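Local coordinates for protein tyrosine recombinase XerH (Helicobacter pylori, PDB 5JK0) that cuts and rejoins DNA at specific recombination sites through a tyrosine-based mechanism and takes part in chromosome segregation, at residues 76-81 against 127-132; 132-137 against 156-161; 197-202 against 258-263; 219-224 against 274-279. All coordinates share one frame; numbering follows the deposited sequence.

Contact 1 (76-81 against 127-132). With nucleotides of chain G; nucleotides of chain H.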
# COMPACT_ATOMS: atom_id res chain seq x y z
N TYR D 76 14.39 19.45 -12.68
CA TYR D 76 15.19 19.86 -11.53
C TYR D 76 15.34 21.38 -11.40
O TYR D 76 15.45 21.90 -10.29
CB TYR D 76 16.57 19.22 -11.59
CG TYR D 76 16.56 17.71 -11.42
CD1 TYR D 76 16.62 17.14 -10.15
CD2 TYR D 76 16.47 16.87 -12.52
CE1 TYR D 76 16.61 15.77 -9.98
CE2 TYR D 76 16.46 15.49 -12.36
CZ TYR D 76 16.53 14.95 -11.09
OH TYR D 76 16.51 13.58 -10.93
N ALA D 77 15.34 22.07 -12.53
CA ALA D 77 15.66 23.50 -12.56
C ALA D 77 14.69 24.36 -11.76
O ALA D 77 15.06 24.97 -10.76
CB ALA D 77 15.72 23.98 -14.01
N LEU D 78 13.44 24.41 -12.21
CA LEU D 78 12.43 25.29 -11.60
C LEU D 78 12.18 25.03 -10.10
O LEU D 78 12.14 25.99 -9.33
CB LEU D 78 11.11 25.19 -12.37
CG LEU D 78 9.95 26.06 -11.87
CD1 LEU D 78 9.33 26.84 -13.01
CD2 LEU D 78 8.90 25.20 -11.18
N PRO D 79 12.00 23.76 -9.69
CA PRO D 79 11.71 23.56 -8.26
C PRO D 79 12.83 24.04 -7.32
O PRO D 79 12.53 24.52 -6.22
CB PRO D 79 11.54 22.04 -8.14
CG PRO D 79 11.14 21.61 -9.50
CD PRO D 79 11.90 22.49 -10.43
N LEU D 80 14.08 23.94 -7.75
CA LEU D 80 15.20 24.34 -6.91
C LEU D 80 15.38 25.86 -6.88
O LEU D 80 15.80 26.42 -5.88
CB LEU D 80 16.49 23.67 -7.38
CG LEU D 80 16.52 22.14 -7.23
CD1 LEU D 80 17.91 21.59 -7.51
CD2 LEU D 80 16.04 21.72 -5.85
N LEU D 81 15.04 26.52 -7.99
CA LEU D 81 15.08 27.98 -8.03
C LEU D 81 13.96 28.55 -7.16
O LEU D 81 14.10 29.63 -6.59
CB LEU D 81 14.96 28.49 -9.47
CG LEU D 81 16.09 28.10 -10.42
CD1 LEU D 81 15.90 28.74 -11.78
CD2 LEU D 81 17.44 28.47 -9.83
N LYS D 127 5.45 15.24 -6.34
CA LYS D 127 6.45 14.19 -6.34
C LYS D 127 7.74 14.64 -7.03
O LYS D 127 8.83 14.31 -6.58
CB LYS D 127 5.91 12.93 -7.02
CG LYS D 127 4.75 12.28 -6.28
CD LYS D 127 4.30 11.00 -6.96
CE LYS D 127 3.18 10.34 -6.19
NZ LYS D 127 2.75 9.06 -6.82
N ASN D 128 7.59 15.38 -8.12
CA ASN D 128 8.75 15.90 -8.85
C ASN D 128 9.56 16.89 -8.01
O ASN D 128 10.79 16.87 -8.04
CB ASN D 128 8.30 16.58 -10.15
CG ASN D 128 7.72 15.60 -11.14
OD1 ASN D 128 8.00 14.40 -11.10
ND2 ASN D 128 6.90 16.10 -12.06
N TYR D 129 8.86 17.74 -7.28
CA TYR D 129 9.50 18.69 -6.37
C TYR D 129 10.30 17.96 -5.30
O TYR D 129 11.43 18.33 -4.99
CB TYR D 129 8.47 19.60 -5.71
CG TYR D 129 8.08 20.81 -6.54
CD1 TYR D 129 7.65 20.68 -7.85
CD2 TYR D 129 8.12 22.08 -5.99
CE1 TYR D 129 7.29 21.78 -8.60
CE2 TYR D 129 7.76 23.19 -6.73
CZ TYR D 129 7.34 23.03 -8.04
OH TYR D 129 6.98 24.14 -8.77
N ARG D 130 9.70 16.91 -4.74
CA ARG D 130 10.34 16.11 -3.71
C ARG D 130 11.61 15.44 -4.23
O ARG D 130 12.66 15.49 -3.59
CB ARG D 130 9.36 15.05 -3.19
CG ARG D 130 9.97 14.08 -2.19
CD ARG D 130 8.95 13.05 -1.74
NE ARG D 130 9.54 12.04 -0.87
CZ ARG D 130 10.13 10.93 -1.32
NH1 ARG D 130 10.20 10.69 -2.62
NH2 ARG D 130 10.64 10.06 -0.46
N ILE D 131 11.51 14.82 -5.40
CA ILE D 131 12.65 14.16 -6.04
C ILE D 131 13.77 15.17 -6.32
O ILE D 131 14.95 14.85 -6.15
CB ILE D 131 12.23 13.48 -7.36
CG1 ILE D 131 11.28 12.31 -7.07
CG2 ILE D 131 13.45 12.98 -8.12
CD1 ILE D 131 10.74 11.65 -8.32
N ALA D 132 13.39 16.37 -6.72
CA ALA D 132 14.36 17.43 -7.00
C ALA D 132 15.12 17.84 -5.74
O ALA D 132 16.34 17.95 -5.75
CB ALA D 132 13.67 18.63 -7.62
P DT G 19 18.21 10.60 -11.96
OP1 DT G 19 19.27 9.90 -11.21
OP2 DT G 19 18.14 12.08 -11.94
O5' DT G 19 18.27 10.15 -13.49
C5' DT G 19 18.28 8.76 -13.82
C4' DT G 19 17.34 8.46 -14.98
O4' DT G 19 15.97 8.47 -14.52
C3' DT G 19 17.41 9.44 -16.16
O3' DT G 19 17.53 8.73 -17.38
C2' DT G 19 16.08 10.19 -16.07
C1' DT G 19 15.17 9.14 -15.46
N1 DT G 19 13.98 9.71 -14.77
C2 DT G 19 12.72 9.32 -15.16
O2 DT G 19 12.52 8.53 -16.07
N3 DT G 19 11.70 9.90 -14.46
C4 DT G 19 11.81 10.80 -13.42
O4 DT G 19 10.83 11.26 -12.85
C5 DT G 19 13.16 11.16 -13.05
C7 DT G 19 13.40 12.13 -11.93
C6 DT G 19 14.17 10.60 -13.73
P DA H 11 -1.66 14.36 -14.13
OP1 DA H 11 -2.44 13.53 -15.08
OP2 DA H 11 -2.31 14.92 -12.93
O5' DA H 11 -0.38 13.53 -13.64
C5' DA H 11 -0.12 12.23 -14.16
C4' DA H 11 0.55 12.31 -15.52
O4' DA H 11 1.75 13.13 -15.43
C3' DA H 11 0.99 10.96 -16.09
O3' DA H 11 0.58 10.84 -17.45
C2' DA H 11 2.52 10.98 -15.97
C1' DA H 11 2.82 12.47 -16.06
N9 DA H 11 4.06 12.85 -15.38
C8 DA H 11 4.18 13.47 -14.17
N7 DA H 11 5.42 13.68 -13.80
C5 DA H 11 6.17 13.16 -14.84
C6 DA H 11 7.56 13.07 -15.06
N6 DA H 11 8.47 13.53 -14.20
N1 DA H 11 7.97 12.49 -16.21
C2 DA H 11 7.06 12.03 -17.07
N3 DA H 11 5.73 12.06 -16.97
C4 DA H 11 5.35 12.64 -15.83
P DC G 18 17.47 7.86 -6.17
OP1 DC G 18 18.91 7.54 -6.17
OP2 DC G 18 16.94 8.84 -5.19
O5' DC G 18 17.03 8.32 -7.63
C5' DC G 18 17.45 7.57 -8.77
C4' DC G 18 16.80 8.09 -10.05
O4' DC G 18 15.47 7.50 -10.21
C3' DC G 18 16.58 9.61 -10.13
O3' DC G 18 16.79 10.04 -11.47
C2' DC G 18 15.10 9.73 -9.78
C1' DC G 18 14.59 8.54 -10.55
N1 DC G 18 13.18 8.14 -10.25
C2 DC G 18 12.46 7.41 -11.20
O2 DC G 18 13.00 7.10 -12.26
N3 DC G 18 11.18 7.05 -10.92
C4 DC G 18 10.63 7.41 -9.76
N4 DC G 18 9.36 7.03 -9.53
C5 DC G 18 11.35 8.16 -8.78
C6 DC G 18 12.61 8.50 -9.07
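Pro-79 sets CB over the centre of one face of the Tyr-129 ring, 3.9 Å from the centroid and only 7° off the ring normal, a CH-pi contact, while CG rests above the CD1–CE1 side of the same face. Beyond the ring, Leu-78 sends CD2 to the hydroxyl end, 3.3 Å from Tyr-129 OH; a chi1 of -179°, anti to the backbone N, carries this branch there although the side chain sets out along the interface. The same Pro-79 CB also meets the methyl of Ala-132 at 4.1 Å, and that small residue is touched by Tyr-76 CD1 and Leu-80 CD2. With alanine and proline at the crossing, the axes of the two short helical segments come within 9.0 Å at an angle of 80°. Helix 12-30 backs them, Leu-24 and Lys-27 on Tyr-76 and Phe-23 on Leu-80.

The same helices face the DNA. Ile-131 lays CD1 against C5 of DC18 of chain G (3.6 Å) and CG2 against the thymine methyl of DT19 of chain G. Asn-128 turns its amide to the adenine of DA11 of chain H: OD1 accepts from N6 at 3.3 Å, and ND2 gives a weak bond to N7. This major-groove amide–adenine pair is presented by the helical, SAM-like core-binding domain of the phage integrase family, which packs its helices against DNA.

Contact 2 (132-137 against 156-161)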
# COMPACT_ATOMS: atom_id res chain seq x y z
N ALA D 132 13.39 16.37 -6.72
CA ALA D 132 14.36 17.43 -7.00
C ALA D 132 15.12 17.84 -5.74
O ALA D 132 16.34 17.95 -5.75
CB ALA D 132 13.67 18.63 -7.62
N LEU D 133 14.37 18.05 -4.66
CA LEU D 133 14.96 18.44 -3.38
C LEU D 133 15.88 17.35 -2.83
O LEU D 133 16.95 17.64 -2.31
CB LEU D 133 13.86 18.76 -2.36
CG LEU D 133 13.05 20.04 -2.58
CD1 LEU D 133 11.88 20.10 -1.61
CD2 LEU D 133 13.94 21.27 -2.43
N LEU D 134 15.44 16.10 -2.96
CA LEU D 134 16.23 14.97 -2.49
C LEU D 134 17.55 14.86 -3.25
O LEU D 134 18.59 14.56 -2.66
CB LEU D 134 15.45 13.66 -2.64
CG LEU D 134 14.27 13.45 -1.68
CD1 LEU D 134 13.57 12.13 -1.98
CD2 LEU D 134 14.73 13.51 -0.23
N GLY D 135 17.50 15.13 -4.55
CA GLY D 135 18.69 15.05 -5.39
C GLY D 135 19.72 16.11 -5.05
O GLY D 135 20.92 15.83 -5.06
N LEU D 136 19.26 17.31 -4.74
CA LEU D 136 20.16 18.42 -4.44
C LEU D 136 20.99 18.16 -3.18
O LEU D 136 22.21 18.30 -3.19
CB LEU D 136 19.37 19.72 -4.27
CG LEU D 136 20.19 20.95 -3.84
CD1 LEU D 136 21.26 21.28 -4.88
CD2 LEU D 136 19.29 22.15 -3.60
N PHE D 137 20.31 17.79 -2.10
CA PHE D 137 20.98 17.62 -0.81
C PHE D 137 21.71 16.28 -0.70
O PHE D 137 22.60 16.11 0.13
CB PHE D 137 19.98 17.78 0.33
CG PHE D 137 19.47 19.19 0.48
CD1 PHE D 137 20.20 20.14 1.17
CD2 PHE D 137 18.26 19.56 -0.09
CE1 PHE D 137 19.74 21.44 1.29
CE2 PHE D 137 17.80 20.86 0.03
CZ PHE D 137 18.54 21.80 0.72
N ILE D 156 18.55 14.02 4.18
CA ILE D 156 17.14 14.30 3.97
C ILE D 156 16.46 13.10 3.32
O ILE D 156 16.94 12.59 2.31
CB ILE D 156 16.93 15.54 3.08
CG1 ILE D 156 17.67 16.75 3.66
CG2 ILE D 156 15.44 15.85 2.94
CD1 ILE D 156 17.17 17.19 5.02
N THR D 157 15.37 12.64 3.91
CA THR D 157 14.67 11.46 3.41
C THR D 157 13.28 11.79 2.90
O THR D 157 12.86 11.27 1.86
CB THR D 157 14.57 10.38 4.50
OG1 THR D 157 13.88 10.90 5.64
CG2 THR D 157 15.95 9.91 4.92
N LEU D 158 12.57 12.66 3.63
CA LEU D 158 11.19 13.02 3.29
C LEU D 158 10.33 11.78 3.11
O LEU D 158 9.77 11.56 2.03
CB LEU D 158 11.16 13.90 2.03
CG LEU D 158 11.83 15.27 2.14
CD1 LEU D 158 11.84 15.96 0.79
CD2 LEU D 158 11.13 16.13 3.18
N LYS D 159 10.22 10.98 4.16
CA LYS D 159 9.51 9.70 4.12
C LYS D 159 8.06 9.85 3.66
O LYS D 159 7.49 8.93 3.09
CB LYS D 159 9.56 9.02 5.49
N ASN D 160 7.48 11.02 3.92
CA ASN D 160 6.14 11.31 3.43
C ASN D 160 6.15 11.41 1.90
O ASN D 160 6.90 12.21 1.33
CB ASN D 160 5.61 12.61 4.04
N ILE D 161 5.33 10.59 1.25
CA ILE D 161 5.33 10.53 -0.21
C ILE D 161 4.08 11.17 -0.81
O ILE D 161 4.01 11.37 -2.02
CB ILE D 161 5.43 9.07 -0.70
O HOH W 1 18.81 13.69 0.11
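The chain that leaves the core-binding helical domain folds back here along helix 123-143, so that the irregular segment 156-161 leans on the middle turns of that helix. Leu-134 is the centre of the contact. Its CD2 methyl is set among three residues of the returning chain: the carbonyl oxygen of Ile-156 at 3.5 Å, that of Thr-157 at 3.6 Å, and Leu-158 CD1 at 3.9 Å. The CG2 branch of Ile-156 touches the same methyl. With CG anti to the carbonyl carbon (chi1 -71°) and the chain extended beyond it, Leu-134 delivers CD2 to the loop even though its CB starts out along the interface.

One turn further on, Phe-137 meets the other branch of Ile-156, CB against CG1 at 4.2 Å. The two branches of the isoleucine thus divide between two helix residues, CG2 serving Leu-134 and CG1 serving Phe-137. The polar link is indirect: a water donates to Leu-134 O at 2.9 Å and to Ile-156 O at 3.1 Å, bridging a helix carbonyl and a loop carbonyl that both can only accept.

Further bonds hold the loop: Glu-107 OE2 bonds both Leu-158 N and Thr-157 OG1, and Arg-130, earlier on the same helix, bonds Leu-158 O through NE. Leu-110 packs on Ile-156 and Phe-137. From Lys-159 to Ile-161 the chain is poorly ordered. Apolar anchoring that gives way to disorder is consistent with the start of the flexible linker joining the core-binding and catalytic domains of tyrosine recombinases.

Contact 3 (197-202 against 258-263). With nucleotides of chain H.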
# COMPACT_ATOMS: atom_id res chain seq x y z
N VAL D 197 0.44 22.56 -45.91
CA VAL D 197 0.66 21.69 -44.76
C VAL D 197 -0.24 20.46 -44.72
O VAL D 197 -0.08 19.59 -43.86
CB VAL D 197 0.47 22.45 -43.43
CG1 VAL D 197 1.34 23.71 -43.40
CG2 VAL D 197 -0.99 22.81 -43.23
N ARG D 198 -1.20 20.38 -45.65
CA ARG D 198 -2.18 19.30 -45.61
C ARG D 198 -1.56 17.92 -45.85
O ARG D 198 -1.86 16.97 -45.12
CB ARG D 198 -3.29 19.55 -46.64
CG ARG D 198 -4.44 18.56 -46.54
CD ARG D 198 -5.63 18.99 -47.38
NE ARG D 198 -6.79 18.14 -47.14
CZ ARG D 198 -7.10 17.07 -47.86
NH1 ARG D 198 -8.17 16.35 -47.56
NH2 ARG D 198 -6.33 16.71 -48.88
N ALA D 199 -0.71 17.82 -46.86
CA ALA D 199 -0.06 16.56 -47.19
C ALA D 199 0.84 16.08 -46.06
O ALA D 199 0.82 14.91 -45.68
CB ALA D 199 0.74 16.70 -48.48
N ARG D 200 1.63 17.01 -45.51
CA ARG D 200 2.58 16.69 -44.45
C ARG D 200 1.88 16.27 -43.16
O ARG D 200 2.23 15.26 -42.55
CB ARG D 200 3.48 17.89 -44.17
CG ARG D 200 4.48 17.68 -43.06
CD ARG D 200 5.12 19.00 -42.65
NE ARG D 200 4.13 19.92 -42.10
CZ ARG D 200 4.36 21.21 -41.85
NH1 ARG D 200 5.56 21.72 -42.10
NH2 ARG D 200 3.40 21.97 -41.36
N ASN D 201 0.88 17.05 -42.75
CA ASN D 201 0.20 16.81 -41.48
C ASN D 201 -0.66 15.55 -41.49
O ASN D 201 -0.70 14.82 -40.50
CB ASN D 201 -0.66 18.02 -41.11
CG ASN D 201 0.17 19.25 -40.81
OD1 ASN D 201 1.37 19.29 -41.11
ND2 ASN D 201 -0.46 20.26 -40.23
N ARG D 202 -1.34 15.29 -42.61
CA ARG D 202 -2.16 14.09 -42.72
C ARG D 202 -1.30 12.84 -42.63
O ARG D 202 -1.64 11.89 -41.93
CB ARG D 202 -2.95 14.10 -44.02
CG ARG D 202 -4.16 15.02 -44.01
CD ARG D 202 -5.17 14.62 -45.07
NE ARG D 202 -4.59 14.63 -46.41
CZ ARG D 202 -5.18 14.10 -47.48
NH1 ARG D 202 -4.59 14.16 -48.66
NH2 ARG D 202 -6.36 13.49 -47.36
N LEU D 258 2.38 9.54 -48.88
CA LEU D 258 3.84 9.58 -48.84
C LEU D 258 4.42 10.05 -50.17
O LEU D 258 5.36 10.84 -50.20
CB LEU D 258 4.41 8.20 -48.49
CG LEU D 258 5.93 8.11 -48.36
CD1 LEU D 258 6.44 9.05 -47.29
CD2 LEU D 258 6.35 6.67 -48.07
N LYS D 259 3.85 9.57 -51.27
CA LYS D 259 4.29 9.98 -52.60
C LYS D 259 4.02 11.46 -52.83
O LYS D 259 4.85 12.17 -53.39
CB LYS D 259 3.60 9.14 -53.68
N GLU D 260 2.85 11.92 -52.39
CA GLU D 260 2.45 13.31 -52.58
C GLU D 260 3.29 14.26 -51.74
O GLU D 260 3.66 15.34 -52.19
CB GLU D 260 0.97 13.48 -52.25
CG GLU D 260 0.44 14.89 -52.44
CD GLU D 260 -1.02 15.02 -52.08
OE1 GLU D 260 -1.62 14.03 -51.61
OE2 GLU D 260 -1.58 16.13 -52.25
N TRP D 261 3.58 13.85 -50.50
CA TRP D 261 4.34 14.70 -49.58
C TRP D 261 5.80 14.84 -49.99
O TRP D 261 6.37 15.93 -49.92
CB TRP D 261 4.24 14.15 -48.16
CG TRP D 261 5.31 14.68 -47.23
CD1 TRP D 261 6.19 13.94 -46.50
CD2 TRP D 261 5.60 16.05 -46.95
NE1 TRP D 261 7.01 14.76 -45.77
CE2 TRP D 261 6.68 16.07 -46.04
CE3 TRP D 261 5.07 17.27 -47.39
CZ2 TRP D 261 7.22 17.25 -45.55
CZ3 TRP D 261 5.62 18.44 -46.90
CH2 TRP D 261 6.68 18.43 -45.99
N LEU D 262 6.41 13.74 -50.43
CA LEU D 262 7.81 13.75 -50.85
C LEU D 262 8.02 14.68 -52.05
O LEU D 262 9.10 15.23 -52.23
CB LEU D 262 8.28 12.34 -51.19
CG LEU D 262 8.53 11.42 -49.99
CD1 LEU D 262 8.94 10.03 -50.46
CD2 LEU D 262 9.57 12.01 -49.06
N ILE D 263 6.99 14.83 -52.87
CA ILE D 263 7.04 15.75 -54.00
C ILE D 263 7.07 17.19 -53.52
O ILE D 263 7.91 17.98 -53.95
CB ILE D 263 5.85 15.55 -54.95
CG1 ILE D 263 5.91 14.17 -55.62
CG2 ILE D 263 5.82 16.64 -56.01
CD1 ILE D 263 4.72 13.86 -56.49
P DG H 4 5.10 25.31 -40.03
OP1 DG H 4 6.57 25.49 -40.03
OP2 DG H 4 4.48 24.38 -41.00
O5' DG H 4 4.61 24.88 -38.56
C5' DG H 4 5.55 24.74 -37.50
C4' DG H 4 5.96 26.10 -36.94
O4' DG H 4 4.79 26.92 -36.75
C3' DG H 4 6.62 26.06 -35.57
O3' DG H 4 8.01 25.80 -35.71
C2' DG H 4 6.36 27.46 -35.04
C1' DG H 4 5.03 27.85 -35.71
N9 DG H 4 3.89 27.85 -34.80
C8 DG H 4 2.70 27.17 -34.96
N7 DG H 4 1.86 27.36 -33.99
C5 DG H 4 2.51 28.24 -33.13
C6 DG H 4 2.09 28.81 -31.90
O6 DG H 4 1.01 28.64 -31.32
N1 DG H 4 3.06 29.64 -31.36
C2 DG H 4 4.29 29.89 -31.92
N2 DG H 4 5.09 30.72 -31.24
N3 DG H 4 4.70 29.37 -33.07
C4 DG H 4 3.76 28.55 -33.62
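This is a buried helix–helix contact in the catalytic domain, where the first turn of helix 198-211 crosses helix 255-264 and one arginine joins the packing to the DNA backbone. The short axes pass 8.8 Å apart at 131°. Ala-199 permits the approach, its methyl 4.3 Å from Trp-261 CB, but the main surface is the indole. Arg-200 runs over one of its faces: CB sits 3.6 Å from the centroid of the six-membered ring in a CH-pi contact, and CG and CD continue above CZ2 and CH2. A bend at chi3 (63°) then turns the guanidinium out of line with the indole, their planes 59° apart.

Among its acceptors are Asn-201 OD1, bonded by NE at 3.0 Å within the guanidinium plane, and OP2 of DG4 of chain H, which NH2 reaches at 2.7 Å and NH1 weakly; NH1 also bonds Cys-277 O. Trp-261 NE1 is held by Leu-275 O. On the far flank Arg-202, salt-bridged to Asp-189, leaves Glu-260 merely near, NH1 to OE1 4.2 Å. A cation whose aliphatic stem lies against an indole face and whose head is bonded by an amide probably meets the phosphate with its conformation largely preset.

Contact 4 (219-224 against 274-279). With nucleotides of chain H.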
# COMPACT_ATOMS: atom_id res chain seq x y z
N LEU D 219 8.35 12.37 -35.30
CA LEU D 219 8.94 13.64 -35.70
C LEU D 219 10.40 13.50 -36.13
O LEU D 219 10.94 14.36 -36.82
CB LEU D 219 8.84 14.65 -34.56
CG LEU D 219 7.42 15.09 -34.16
CD1 LEU D 219 7.47 15.98 -32.93
CD2 LEU D 219 6.73 15.79 -35.31
N GLN D 220 11.03 12.40 -35.73
CA GLN D 220 12.44 12.17 -36.04
C GLN D 220 12.64 11.10 -37.11
O GLN D 220 13.76 10.64 -37.35
CB GLN D 220 13.21 11.79 -34.78
CG GLN D 220 13.51 12.96 -33.86
CD GLN D 220 14.46 13.96 -34.49
OE1 GLN D 220 15.52 13.59 -35.00
NE2 GLN D 220 14.08 15.24 -34.46
N LEU D 221 11.55 10.70 -37.77
CA LEU D 221 11.62 9.71 -38.83
C LEU D 221 12.44 10.21 -40.01
O LEU D 221 12.36 11.39 -40.37
CB LEU D 221 10.21 9.32 -39.30
CG LEU D 221 9.39 8.44 -38.37
CD1 LEU D 221 8.05 8.10 -39.01
CD2 LEU D 221 10.15 7.17 -38.02
N LYS D 222 13.22 9.32 -40.60
CA LYS D 222 14.04 9.67 -41.75
C LYS D 222 13.71 8.78 -42.95
O LYS D 222 13.32 7.62 -42.78
CB LYS D 222 15.53 9.59 -41.40
CG LYS D 222 15.97 10.65 -40.41
CD LYS D 222 17.45 10.52 -40.07
CE LYS D 222 17.90 11.66 -39.17
NZ LYS D 222 17.09 11.75 -37.92
N ILE D 223 13.88 9.33 -44.14
CA ILE D 223 13.47 8.67 -45.38
C ILE D 223 14.17 7.32 -45.59
O ILE D 223 13.55 6.36 -46.07
CB ILE D 223 13.75 9.57 -46.60
CG1 ILE D 223 13.12 10.95 -46.40
CG2 ILE D 223 13.24 8.93 -47.88
CD1 ILE D 223 13.38 11.91 -47.53
N LYS D 224 15.44 7.24 -45.21
CA LYS D 224 16.23 6.03 -45.44
C LYS D 224 15.78 4.86 -44.56
O LYS D 224 16.17 3.72 -44.80
CB LYS D 224 17.71 6.32 -45.19
CG LYS D 224 18.04 6.71 -43.77
CD LYS D 224 19.54 6.89 -43.57
CE LYS D 224 19.86 7.24 -42.13
NZ LYS D 224 21.33 7.38 -41.91
N LEU D 274 15.58 14.14 -43.22
CA LEU D 274 14.47 14.17 -42.28
C LEU D 274 13.15 14.22 -43.04
O LEU D 274 12.97 15.05 -43.93
CB LEU D 274 14.60 15.37 -41.34
CG LEU D 274 13.69 15.41 -40.11
CD1 LEU D 274 13.97 14.23 -39.20
CD2 LEU D 274 13.87 16.72 -39.37
N LEU D 275 12.23 13.32 -42.70
CA LEU D 275 10.97 13.20 -43.44
C LEU D 275 10.06 14.41 -43.22
O LEU D 275 9.67 15.07 -44.18
CB LEU D 275 10.24 11.92 -43.04
CG LEU D 275 8.96 11.62 -43.83
CD1 LEU D 275 9.24 11.58 -45.32
CD2 LEU D 275 8.34 10.31 -43.37
N PHE D 276 9.72 14.68 -41.97
CA PHE D 276 8.87 15.81 -41.64
C PHE D 276 9.70 17.02 -41.21
O PHE D 276 10.65 16.88 -40.44
CB PHE D 276 7.87 15.44 -40.54
CG PHE D 276 7.02 14.25 -40.88
CD1 PHE D 276 5.94 14.37 -41.75
CD2 PHE D 276 7.29 13.01 -40.33
CE1 PHE D 276 5.16 13.28 -42.06
CE2 PHE D 276 6.51 11.91 -40.64
CZ PHE D 276 5.44 12.05 -41.51
N CYS D 277 9.35 18.19 -41.71
CA CYS D 277 10.09 19.41 -41.39
C CYS D 277 9.20 20.64 -41.42
O CYS D 277 8.15 20.65 -42.07
CB CYS D 277 11.26 19.59 -42.36
SG CYS D 277 10.77 19.82 -44.08
N ASN D 278 9.63 21.69 -40.71
CA ASN D 278 8.93 22.96 -40.74
C ASN D 278 9.28 23.75 -42.00
O ASN D 278 9.94 23.23 -42.90
CB ASN D 278 9.24 23.78 -39.49
CG ASN D 278 10.73 23.91 -39.22
OD1 ASN D 278 11.55 23.91 -40.14
ND2 ASN D 278 11.09 24.02 -37.94
N GLN D 279 8.86 25.01 -42.05
CA GLN D 279 9.12 25.85 -43.22
C GLN D 279 10.59 26.23 -43.31
O GLN D 279 11.09 26.58 -44.38
CB GLN D 279 8.25 27.11 -43.17
CG GLN D 279 6.76 26.83 -42.98
CD GLN D 279 6.18 25.96 -44.08
OE1 GLN D 279 6.59 26.06 -45.24
NE2 GLN D 279 5.23 25.12 -43.73
P DG H 4 5.10 25.31 -40.03
OP1 DG H 4 6.57 25.49 -40.03
OP2 DG H 4 4.48 24.38 -41.00
O5' DG H 4 4.61 24.88 -38.56
C5' DG H 4 5.55 24.74 -37.50
C4' DG H 4 5.96 26.10 -36.94
O4' DG H 4 4.79 26.92 -36.75
C3' DG H 4 6.62 26.06 -35.57
O3' DG H 4 8.01 25.80 -35.71
C2' DG H 4 6.36 27.46 -35.04
C1' DG H 4 5.03 27.85 -35.71
N9 DG H 4 3.89 27.85 -34.80
C8 DG H 4 2.70 27.17 -34.96
N7 DG H 4 1.86 27.36 -33.99
C5 DG H 4 2.51 28.24 -33.13
C6 DG H 4 2.09 28.81 -31.90
O6 DG H 4 1.01 28.64 -31.32
N1 DG H 4 3.06 29.64 -31.36
C2 DG H 4 4.29 29.89 -31.92
N2 DG H 4 5.09 30.72 -31.24
N3 DG H 4 4.70 29.37 -33.07
C4 DG H 4 3.76 28.55 -33.62
O HOH W 2 10.68 13.40 -39.58
O HOH W 3 9.91 16.92 -37.65
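Leu-221 O and Leu-275 N make the firm join of this contact, a nearly straight hydrogen bond of 3.0 Å with an N-H...O angle of 169°. It belongs to a single beta bridge between Lys-222 and Leu-274. Close packing gathers round it. Leu-274 CD1 presses to 3.5 Å from that same Leu-221 oxygen; chi1 of -168° puts CG anti to the backbone N and brings the branch back to a segment that CB points away from. Ile-223 CG1 and Leu-275 CD1 meet with their side chains nearly at right angles, and Leu-221 CD1 comes to the edge of the Phe-276 ring, one face of which is covered by Leu-275 CG.

Toward Leu-219 the two backbones part, and water takes over. One molecule donates to Leu-221 O (2.7 Å), accepts from Phe-276 N (2.9 Å) and donates weakly to Leu-219 O; a second joins Leu-219 O to Phe-276 O. Leu-221 O is therefore gripped by both an amide and a water.

Further on, 274-279 leaves its partner for the DNA. Gln-279 holds one phosphate of DG4 of chain H twice, backbone N to OP1 at 3.1 Å and NE2 to OP2 at 2.9 Å, and Asn-278 ND2 bonds another phosphate. Here the catalytic domain uses loop residues to hold the DNA backbone, as part of the C-shaped clamp that it and the core-binding domain form round DNA in tyrosine recombinases.

How the contacts relate
Contacts 1 and 2 share helix 123-143 and Ala-132 in the core-binding half of the chain; contacts 3 and 4 lie on the opposite side of the chain's centre, contact 1 about 41 Å from contact 3 between centres. Contacts 1, 3 and 4 are buried, whereas contact 2 is only partly so and runs into poorly ordered chain, probably the interdomain linker. Polar bonds join the members of each pair, one between contacts 1 and 2 and two between contacts 3 and 4. Chemistry follows place: contact 1 meets bases as well as backbone, contacts 3 and 4 converge on one phosphate, and contact 2 relies on apolar packing and water.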